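Local structure of phosphoserine aminotransferase SerC (Cytophaga hutchinsonii ATCC 33406, 3FFR) at residues M323-G328 / T335-A340; V287-V292 / V304-M309; K316-F321 / Q355-K360; I6-G11 / E348-L353. The protein probably catalyses the pyridoxal-phosphate-dependent transfer of an amino group between glutamate and 3-phosphohydroxypyruvate, a step in serine biosynthesis. All coordinates share one frame; numbering follows the deposited sequence. Where two conformers were deposited one is given.

Contact 1: M323-G328 / T335-A340; sequences MAVGAG and TQIRIA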
# COMPACT_ATOMS: atom_id res chain seq x y z
N MSE A 323 -27.29 -3.85 11.92
CA MSE A 323 -27.07 -3.68 10.48
C MSE A 323 -26.94 -2.21 10.11
O MSE A 323 -27.40 -1.33 10.82
CB MSE A 323 -28.21 -4.30 9.66
CG MSE A 323 -28.35 -5.81 9.87
SE MSE A 323 -29.75 -6.61 8.81
CE MSE A 323 -31.28 -5.85 9.72
N ALA A 324 -26.25 -1.98 9.00
CA ALA A 324 -26.13 -0.64 8.43
C ALA A 324 -25.99 -0.73 6.91
O ALA A 324 -25.43 -1.68 6.40
CB ALA A 324 -24.93 0.12 9.02
N VAL A 325 -26.54 0.26 6.23
CA VAL A 325 -26.42 0.40 4.77
C VAL A 325 -25.62 1.68 4.50
O VAL A 325 -25.45 2.53 5.36
CB VAL A 325 -27.79 0.46 4.06
CG1 VAL A 325 -28.59 -0.78 4.41
CG2 VAL A 325 -28.55 1.73 4.39
N GLY A 326 -25.11 1.79 3.28
CA GLY A 326 -24.41 2.99 2.91
C GLY A 326 -25.37 4.10 2.53
O GLY A 326 -26.49 3.86 2.08
N ALA A 327 -24.92 5.32 2.76
CA ALA A 327 -25.59 6.50 2.23
C ALA A 327 -25.13 6.76 0.81
O ALA A 327 -24.09 6.24 0.37
CB ALA A 327 -25.27 7.72 3.10
N GLY A 328 -25.94 7.52 0.10
CA GLY A 328 -25.60 7.95 -1.24
C GLY A 328 -24.25 8.65 -1.27
O GLY A 328 -23.76 9.20 -0.29
N THR A 335 -30.31 11.58 -0.25
CA THR A 335 -31.40 11.16 -1.13
C THR A 335 -31.33 9.77 -1.73
O THR A 335 -32.24 9.35 -2.46
CB THR A 335 -31.54 12.15 -2.26
OG1 THR A 335 -30.30 12.24 -2.96
CG2 THR A 335 -31.93 13.55 -1.67
N GLN A 336 -30.23 9.07 -1.45
CA GLN A 336 -30.08 7.69 -1.89
C GLN A 336 -29.42 6.86 -0.81
O GLN A 336 -28.76 7.39 0.06
CB GLN A 336 -29.20 7.58 -3.16
CG GLN A 336 -29.66 8.33 -4.38
CD GLN A 336 -28.80 8.05 -5.61
OE1 GLN A 336 -27.56 8.14 -5.56
NE2 GLN A 336 -29.46 7.71 -6.72
N ILE A 337 -29.65 5.56 -0.86
CA ILE A 337 -28.85 4.61 -0.08
C ILE A 337 -28.13 3.69 -1.08
O ILE A 337 -28.49 3.58 -2.25
CB ILE A 337 -29.63 3.78 0.96
CG1 ILE A 337 -30.70 2.88 0.30
CG2 ILE A 337 -30.19 4.71 2.10
CD1 ILE A 337 -31.30 1.86 1.23
N ARG A 338 -27.07 3.06 -0.59
CA ARG A 338 -26.27 2.14 -1.39
C ARG A 338 -26.09 0.88 -0.55
O ARG A 338 -25.51 0.92 0.55
CB ARG A 338 -24.93 2.78 -1.74
CG ARG A 338 -25.04 4.15 -2.42
CD ARG A 338 -23.69 4.56 -3.00
NE ARG A 338 -22.75 4.97 -1.94
CZ ARG A 338 -21.45 5.02 -2.08
NH1 ARG A 338 -20.87 4.61 -3.21
NH2 ARG A 338 -20.70 5.40 -1.07
N ILE A 339 -26.64 -0.21 -1.06
CA ILE A 339 -26.60 -1.51 -0.39
C ILE A 339 -25.59 -2.42 -1.08
O ILE A 339 -25.79 -2.85 -2.20
CB ILE A 339 -27.99 -2.19 -0.38
CG1 ILE A 339 -29.04 -1.33 0.32
CG2 ILE A 339 -27.89 -3.56 0.31
CD1 ILE A 339 -30.50 -1.83 0.15
N ALA A 340 -24.49 -2.68 -0.39
CA ALA A 340 -23.47 -3.60 -0.88
C ALA A 340 -24.04 -5.02 -0.80
O ALA A 340 -24.69 -5.41 0.18
CB ALA A 340 -22.17 -3.49 -0.07
O HOH W 1 -22.01 5.34 1.70

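Contact 2: V287-V292 / V304-M309; sequences VFSFGV and VANTTM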
# COMPACT_ATOMS: atom_id res chain seq x y z
N VAL A 287 -41.03 3.71 0.22
CA VAL A 287 -39.93 4.64 0.53
C VAL A 287 -38.79 4.62 -0.52
O VAL A 287 -38.29 5.67 -0.94
CB VAL A 287 -39.38 4.35 1.92
CG1 VAL A 287 -38.01 5.09 2.21
CG2 VAL A 287 -40.48 4.76 2.97
N PHE A 288 -38.45 3.42 -0.94
CA PHE A 288 -37.38 3.21 -1.90
C PHE A 288 -37.84 3.03 -3.31
O PHE A 288 -38.90 2.47 -3.58
CB PHE A 288 -36.54 1.99 -1.49
CG PHE A 288 -35.96 2.09 -0.13
CD1 PHE A 288 -34.96 3.03 0.17
CD2 PHE A 288 -36.42 1.27 0.90
CE1 PHE A 288 -34.47 3.13 1.47
CE2 PHE A 288 -35.90 1.36 2.19
CZ PHE A 288 -34.94 2.29 2.47
N SER A 289 -37.03 3.55 -4.22
CA SER A 289 -37.22 3.36 -5.65
C SER A 289 -35.84 3.15 -6.29
O SER A 289 -34.81 3.35 -5.64
CB SER A 289 -37.90 4.57 -6.27
OG SER A 289 -37.20 5.78 -6.00
N PHE A 290 -35.81 2.77 -7.56
CA PHE A 290 -34.51 2.51 -8.20
C PHE A 290 -33.73 3.77 -8.51
O PHE A 290 -34.24 4.69 -9.12
CB PHE A 290 -34.70 1.66 -9.46
CG PHE A 290 -35.25 0.31 -9.16
CD1 PHE A 290 -34.45 -0.64 -8.56
CD2 PHE A 290 -36.57 0.02 -9.36
CE1 PHE A 290 -34.96 -1.87 -8.19
CE2 PHE A 290 -37.07 -1.21 -9.00
CZ PHE A 290 -36.26 -2.15 -8.42
N GLY A 291 -32.46 3.77 -8.14
CA GLY A 291 -31.58 4.92 -8.41
C GLY A 291 -31.12 4.99 -9.85
O GLY A 291 -30.61 6.02 -10.32
N VAL A 292 -31.30 3.89 -10.54
CA VAL A 292 -30.93 3.76 -11.96
C VAL A 292 -32.19 3.28 -12.72
O VAL A 292 -32.73 2.23 -12.43
CB VAL A 292 -29.75 2.77 -12.12
CG1 VAL A 292 -29.38 2.60 -13.59
CG2 VAL A 292 -28.52 3.22 -11.26
N VAL A 304 -28.16 0.79 -5.68
CA VAL A 304 -28.47 2.16 -5.32
C VAL A 304 -29.96 2.45 -5.46
O VAL A 304 -30.60 2.19 -6.50
CB VAL A 304 -27.61 3.13 -6.15
CG1 VAL A 304 -27.93 4.62 -5.78
CG2 VAL A 304 -26.11 2.79 -5.89
N ALA A 305 -30.52 2.90 -4.34
CA ALA A 305 -31.93 3.21 -4.28
C ALA A 305 -32.15 4.65 -3.87
O ALA A 305 -31.52 5.16 -2.94
CB ALA A 305 -32.63 2.28 -3.25
N ASN A 306 -33.08 5.29 -4.57
CA ASN A 306 -33.55 6.61 -4.16
C ASN A 306 -34.39 6.34 -2.91
O ASN A 306 -35.08 5.32 -2.81
CB ASN A 306 -34.38 7.28 -5.25
CG ASN A 306 -33.57 7.62 -6.44
OD1 ASN A 306 -32.37 7.72 -6.34
ND2 ASN A 306 -34.23 7.81 -7.60
N THR A 307 -34.36 7.28 -1.98
CA THR A 307 -35.09 7.13 -0.70
C THR A 307 -35.80 8.42 -0.27
O THR A 307 -35.23 9.50 -0.35
CB THR A 307 -34.15 6.71 0.48
OG1 THR A 307 -34.87 6.73 1.72
CG2 THR A 307 -32.91 7.65 0.64
N THR A 308 -37.04 8.29 0.17
CA THR A 308 -37.77 9.46 0.71
C THR A 308 -37.41 9.76 2.15
O THR A 308 -37.83 10.77 2.71
CB THR A 308 -39.31 9.26 0.64
OG1 THR A 308 -39.68 8.15 1.46
CG2 THR A 308 -39.74 9.02 -0.79
N MSE A 309 -36.67 8.83 2.75
CA MSE A 309 -36.23 8.97 4.14
C MSE A 309 -34.71 9.15 4.18
O MSE A 309 -33.95 8.56 3.40
CB MSE A 309 -36.58 7.72 4.92
CG MSE A 309 -38.01 7.34 4.98
SE MSE A 309 -38.92 8.31 6.40
CE MSE A 309 -39.25 9.98 5.44
O HOH W 2 -37.16 7.53 -7.96

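Contact 3: K316-F321 / Q355-K360; sequences KILEPF and QTLKEK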
# COMPACT_ATOMS: atom_id res chain seq x y z
N LYS A 316 -30.44 4.58 11.78
CA LYS A 316 -30.78 4.68 13.22
C LYS A 316 -31.78 3.57 13.57
O LYS A 316 -31.70 2.93 14.60
CB LYS A 316 -31.34 6.07 13.57
N ILE A 317 -32.71 3.34 12.65
CA ILE A 317 -33.71 2.28 12.77
C ILE A 317 -33.07 0.89 12.70
O ILE A 317 -33.45 -0.03 13.44
CB ILE A 317 -34.83 2.42 11.69
CG1 ILE A 317 -35.76 3.58 12.07
CG2 ILE A 317 -35.61 1.10 11.55
CD1 ILE A 317 -36.79 3.89 11.02
N LEU A 318 -32.06 0.75 11.83
CA LEU A 318 -31.35 -0.54 11.65
C LEU A 318 -30.35 -0.87 12.76
O LEU A 318 -30.02 -2.04 13.01
CB LEU A 318 -30.60 -0.55 10.31
CG LEU A 318 -31.38 -0.52 9.00
CD1 LEU A 318 -30.37 -0.53 7.85
CD2 LEU A 318 -32.35 -1.70 8.92
N GLU A 319 -29.92 0.16 13.46
CA GLU A 319 -28.87 -0.01 14.47
C GLU A 319 -29.18 -1.09 15.52
O GLU A 319 -28.32 -1.92 15.80
CB GLU A 319 -28.52 1.31 15.14
CG GLU A 319 -27.19 1.27 15.87
CD GLU A 319 -26.85 2.59 16.55
OE1 GLU A 319 -27.77 3.43 16.72
OE2 GLU A 319 -25.67 2.78 16.91
N PRO A 320 -30.38 -1.07 16.12
CA PRO A 320 -30.72 -2.07 17.14
C PRO A 320 -30.74 -3.50 16.59
O PRO A 320 -30.69 -4.48 17.36
CB PRO A 320 -32.14 -1.68 17.58
CG PRO A 320 -32.28 -0.26 17.20
CD PRO A 320 -31.42 -0.03 16.00
N PHE A 321 -30.81 -3.59 15.27
CA PHE A 321 -30.83 -4.86 14.55
C PHE A 321 -29.44 -5.25 14.04
O PHE A 321 -29.29 -6.22 13.28
CB PHE A 321 -31.78 -4.80 13.38
CG PHE A 321 -33.22 -4.63 13.78
CD1 PHE A 321 -33.99 -5.73 14.07
CD2 PHE A 321 -33.77 -3.36 13.89
CE1 PHE A 321 -35.33 -5.59 14.48
CE2 PHE A 321 -35.14 -3.22 14.28
CZ PHE A 321 -35.89 -4.34 14.58
N GLN A 355 -36.15 -7.95 5.44
CA GLN A 355 -37.31 -8.14 6.30
C GLN A 355 -37.44 -6.99 7.28
O GLN A 355 -38.55 -6.52 7.59
CB GLN A 355 -37.22 -9.45 7.08
CG GLN A 355 -38.22 -9.56 8.21
CD GLN A 355 -37.96 -10.79 9.05
OE1 GLN A 355 -38.18 -11.92 8.60
NE2 GLN A 355 -37.47 -10.58 10.29
N THR A 356 -36.29 -6.52 7.74
CA THR A 356 -36.25 -5.45 8.72
C THR A 356 -36.70 -4.16 8.04
O THR A 356 -37.49 -3.39 8.59
CB THR A 356 -34.87 -5.32 9.37
OG1 THR A 356 -34.54 -6.56 10.01
CG2 THR A 356 -34.84 -4.20 10.38
N LEU A 357 -36.20 -3.95 6.83
CA LEU A 357 -36.58 -2.75 6.07
C LEU A 357 -38.09 -2.74 5.80
O LEU A 357 -38.76 -1.72 5.91
CB LEU A 357 -35.82 -2.67 4.76
CG LEU A 357 -34.34 -2.29 4.91
CD1 LEU A 357 -33.64 -2.40 3.56
CD2 LEU A 357 -34.13 -0.88 5.50
N LYS A 358 -38.59 -3.90 5.43
CA LYS A 358 -40.02 -4.02 5.10
C LYS A 358 -40.89 -3.70 6.27
O LYS A 358 -41.93 -3.02 6.15
CB LYS A 358 -40.35 -5.44 4.64
CG LYS A 358 -39.75 -5.77 3.30
CD LYS A 358 -39.80 -7.25 2.98
CE LYS A 358 -41.20 -7.77 2.86
NZ LYS A 358 -41.14 -9.20 2.44
N GLU A 359 -40.45 -4.18 7.42
CA GLU A 359 -41.22 -4.08 8.65
C GLU A 359 -41.16 -2.71 9.27
O GLU A 359 -42.17 -2.21 9.76
CB GLU A 359 -40.79 -5.14 9.66
CG GLU A 359 -41.15 -6.56 9.25
CD GLU A 359 -40.77 -7.61 10.29
OE1 GLU A 359 -40.21 -7.24 11.35
OE2 GLU A 359 -41.02 -8.82 10.05
N LYS A 360 -39.98 -2.09 9.21
CA LYS A 360 -39.74 -0.82 9.90
C LYS A 360 -39.75 0.43 9.02
O LYS A 360 -39.93 1.54 9.51
CB LYS A 360 -38.41 -0.89 10.63
CG LYS A 360 -38.24 -2.14 11.52
CD LYS A 360 -39.24 -2.18 12.68
CE LYS A 360 -38.88 -1.14 13.73
NZ LYS A 360 -39.91 -1.07 14.84

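Contact 4: I6-G11 / E348-L353; sequences IYFTPG and EQVHKL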
# COMPACT_ATOMS: atom_id res chain seq x y z
N ILE A 6 -23.50 -5.57 11.13
CA ILE A 6 -23.22 -6.07 9.78
C ILE A 6 -23.33 -4.87 8.83
O ILE A 6 -24.36 -4.19 8.77
CB ILE A 6 -24.19 -7.20 9.37
CG1 ILE A 6 -24.13 -8.31 10.43
CG2 ILE A 6 -23.90 -7.72 7.94
CD1 ILE A 6 -22.72 -8.88 10.68
N TYR A 7 -22.25 -4.65 8.08
CA TYR A 7 -22.15 -3.48 7.21
C TYR A 7 -22.41 -3.80 5.74
O TYR A 7 -21.61 -4.48 5.11
CB TYR A 7 -20.73 -2.88 7.35
CG TYR A 7 -20.41 -2.26 8.68
CD1 TYR A 7 -20.16 -3.03 9.80
CD2 TYR A 7 -20.31 -0.88 8.81
CE1 TYR A 7 -19.85 -2.46 11.01
CE2 TYR A 7 -20.00 -0.30 10.00
CZ TYR A 7 -19.77 -1.09 11.10
OH TYR A 7 -19.45 -0.49 12.30
N PHE A 8 -23.51 -3.27 5.21
CA PHE A 8 -23.82 -3.40 3.80
C PHE A 8 -23.35 -2.14 3.08
O PHE A 8 -24.05 -1.56 2.25
CB PHE A 8 -25.32 -3.63 3.58
CG PHE A 8 -25.84 -4.89 4.24
CD1 PHE A 8 -25.85 -6.10 3.56
CD2 PHE A 8 -26.32 -4.85 5.54
CE1 PHE A 8 -26.34 -7.24 4.13
CE2 PHE A 8 -26.81 -5.99 6.14
CZ PHE A 8 -26.82 -7.20 5.43
N THR A 9 -22.12 -1.74 3.41
CA THR A 9 -21.49 -0.54 2.86
C THR A 9 -20.57 -0.93 1.66
O THR A 9 -19.98 -2.00 1.64
CB THR A 9 -20.69 0.19 3.93
OG1 THR A 9 -19.86 -0.78 4.56
CG2 THR A 9 -21.62 0.82 4.97
N PRO A 10 -20.49 -0.06 0.65
CA PRO A 10 -19.84 -0.49 -0.60
C PRO A 10 -18.34 -0.37 -0.73
O PRO A 10 -17.85 -0.13 -1.82
CB PRO A 10 -20.55 0.35 -1.66
CG PRO A 10 -20.86 1.62 -0.93
CD PRO A 10 -21.28 1.16 0.45
N GLY A 11 -17.65 -0.55 0.37
CA GLY A 11 -16.18 -0.62 0.40
C GLY A 11 -15.46 0.51 1.09
O GLY A 11 -15.67 1.68 0.76
N GLU A 348 -28.76 -15.16 4.33
CA GLU A 348 -29.55 -14.96 5.55
C GLU A 348 -29.42 -13.55 6.04
O GLU A 348 -30.40 -12.99 6.52
CB GLU A 348 -29.25 -15.98 6.65
CG GLU A 348 -30.13 -15.76 7.90
CD GLU A 348 -31.63 -15.54 7.59
OE1 GLU A 348 -32.25 -16.37 6.88
OE2 GLU A 348 -32.19 -14.53 8.08
N GLN A 349 -28.23 -12.97 5.90
CA GLN A 349 -28.00 -11.58 6.31
C GLN A 349 -28.87 -10.62 5.46
O GLN A 349 -29.50 -9.70 5.98
CB GLN A 349 -26.52 -11.20 6.19
CG GLN A 349 -25.67 -11.83 7.30
CD GLN A 349 -24.17 -11.67 7.08
OE1 GLN A 349 -23.71 -11.65 5.94
NE2 GLN A 349 -23.40 -11.61 8.18
N VAL A 350 -28.91 -10.86 4.15
CA VAL A 350 -29.68 -10.01 3.24
C VAL A 350 -31.18 -10.17 3.54
O VAL A 350 -31.94 -9.19 3.54
CB VAL A 350 -29.35 -10.27 1.76
CG1 VAL A 350 -30.30 -9.54 0.84
CG2 VAL A 350 -27.90 -9.80 1.47
N HIS A 351 -31.57 -11.40 3.81
CA HIS A 351 -32.95 -11.69 4.16
C HIS A 351 -33.33 -10.89 5.40
O HIS A 351 -34.42 -10.33 5.47
CB HIS A 351 -33.17 -13.18 4.40
CG HIS A 351 -34.61 -13.55 4.55
ND1 HIS A 351 -35.26 -13.53 5.76
CD2 HIS A 351 -35.53 -13.92 3.63
CE1 HIS A 351 -36.52 -13.88 5.59
NE2 HIS A 351 -36.71 -14.12 4.30
N LYS A 352 -32.44 -10.87 6.38
CA LYS A 352 -32.70 -10.12 7.62
C LYS A 352 -32.80 -8.64 7.34
O LYS A 352 -33.69 -7.95 7.85
CB LYS A 352 -31.65 -10.37 8.69
CG LYS A 352 -31.88 -9.56 9.98
CD LYS A 352 -30.76 -9.77 11.00
CE LYS A 352 -30.97 -8.96 12.31
NZ LYS A 352 -29.83 -9.08 13.27
N LEU A 353 -31.91 -8.16 6.47
CA LEU A 353 -31.94 -6.74 6.10
C LEU A 353 -33.28 -6.37 5.43
O LEU A 353 -33.93 -5.39 5.81
CB LEU A 353 -30.79 -6.38 5.13
CG LEU A 353 -30.80 -4.94 4.62
CD1 LEU A 353 -30.53 -3.89 5.69
CD2 LEU A 353 -29.73 -4.81 3.47

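Contact 1: M323-G328 / T335-A340
R338 reaches A327 through two turns of its chain: CG lies beside the backbone N, opposite the carbonyl carbon (chi1 -54°), and a bend at chi3 (-74°) then swings the guanidinium along the facing strand. There NE donates to A327 O over 3.0 Å in a fairly straight bond (161°), with the oxygen at the edge of the guanidinium and close to its plane. A water completes the grip, donating to A327 O at 2.6 Å and accepting from R338 NH2 at 3.1 Å, while NH1 turns elsewhere, to T141 O. The backbone of strands 323-327 and 336-340 forms an antiparallel beta hairpin. G326 and R338 are its hydrogen-bonded pair, R338 N to G326 O at 2.8 Å being matched by G326 N to R338 O at 2.9 Å. Glycine suits this site, since a beta carbon on G326 would collide with R338 O. Apolar branches pack beside V325: its CG2 meets I337 CG2 at 4.1 Å, and its CG1 runs alongside I339 CG1 at 4.2 Å. A leucine in place of R338 would probably leave A327 O without its direct side-chain donor and T141 O without its guanidinium mate. The bonding implies that the arginine is probably held in both position and rotation by two backbone carbonyls and a water, with its side chain about 6 Å from a bound serine at the nearest atoms.

Contact 2: V287-V292 / V304-M309
F288 lays one corner of its ring beside T307, the two side chains pointing the same way, and CE1 comes within 3.6 Å of T307 OG1. Its CD1 also touches A305 CB at 4.2 Å. T307 OG1 stands opposite its own backbone N (chi1 174°), from where it donates in the carbonyl plane to a lone pair of M309 O at 2.6 Å, just beyond the strand. V287 CG1 lies over the centre of one F288 face and 3.6 Å from T308 OG1. These contacts sit on an antiparallel beta hairpin whose first strand, 288-290, forms one edge of the five-stranded sheet within this chain; S289 and N306 are its hydrogen-bonded pair, with N306 N to S289 O at 2.8 Å. On the face that carries S289 and N306 the chemistry turns polar. One water lies 2.6 Å from S289 OG and accepts from N306 ND2 at 3.0 Å, while N306 OD1 takes a hydrogen bond from Q336 of the next strand. An alanine at N306 would probably strip the water of its amide donor and leave Q336 NE2 without that acceptor. G291 N closes the pairing on V304 O, where a beta carbon on the glycine would clash.

Contact 3: K316-F321 / Q355-K360
T356 meets F321 through its methyl: CG2 sits over one face of the ring, 3.8 Å from the centroid and 14° off the normal, a CH-pi contact displaced a little toward the rim. The methyl is placed there because CG2 stands opposite the backbone N, while OG1 (chi1 -59°) turns back beside that N and bonds to K352 O one turn earlier in the helix. The same CG2 is met by L318 CD2 at 3.8 Å, so a single methyl touches both a leucine branch and an aromatic face. L318 CD2 also crosses to L357 CD2 at 3.9 Å, and L318, T356 and L357, all three buried, are the closed part of the contact. At the other end it opens toward solvent: the approach is just as close, but K360 is exposed and I317 and F321 are partly so. I317 CG2 rests on the root of the lysine side chain, nearest K360 CB at 3.6 Å, and K360 CG lies 4.3 Å from F321 CE2, set obliquely to the ring. Bent at chi2 and chi3, K360 carries its amine away from the leucines to an ethylene glycol polymer, probably from the crystallisation liquor, which accepts from NZ. Joined here are the end of helix 311-318, with the short 3-10 turn after it, and the last turns of helix 347-360. L318 and T356 rest in turn on V325 and M323, consistent with the helical layer over the sheet in the small C-terminal domain of fold type I aminotransferases.

Contact 4: I6-G11 / E348-L353
The strand 6-8 that forms one edge, within this chain, of the C-terminal domain's five-stranded sheet is covered by helix 347-360, with F8 and L353 at the centre of the seam. The axes of the short segments pass 10.7 Å apart and run at 80° to each other, so the helix lies almost straight across the strand and meets it through long side chains. L353 comes from the opposite direction to F8 and sets its CD2 methyl squarely over the middle of the ring, 3.9 Å from the centroid and only 7° off the normal, a CH-pi contact. CG opposite the backbone N (chi1 176°) carries the leucine toward the ring, and the turn at chi2 brings CD2 over it. Farther round the ring, F8 CE1 touches V350 CG2 at 4.0 Å and F8 CZ approaches Q349 O at 3.7 Å, both obliquely. I6 crosses Q349 at about a right angle, its CD1 lying 3.8 Å from Q349 NE2 and its CG2 3.9 Å from the same nitrogen. The amide oxygen of Q349 is held by S346 N, just before the helix, which probably limits the turning of the amide beside the isoleucine. F8 also stacks with the ring of H345, while I6 packs on K30 of the second subunit. Beyond the strand the chain runs to G11, which touches a bound serine and whose backbone angles themselves call for glycine. An N-terminal strand that pairs with the C-terminal domain and then leads toward the active site is consistent with fold type I aminotransferases.

Contact 4 opens first, at 6-11, and closes only at 348-353, bringing the N-terminal strand to the last helix around most of the chain. Within that span, late in the chain, contact 2 is the first to close, as the hairpin of 288-290 and 302-307. Contact 3 then opens at 316-321, and contact 1 forms the second hairpin inside the spans of both contact 3 and contact 4. The chain next completes contact 4 and finally contact 3 at 355-360, so these two cross, sharing helix 347-360 and joined by K352 NZ to F321 O. Contacts 1 and 2 meet in the sheet, where I337 N probably bonds to A305 O, and contact 1 pairs with strand 6-8 through A324 and A340.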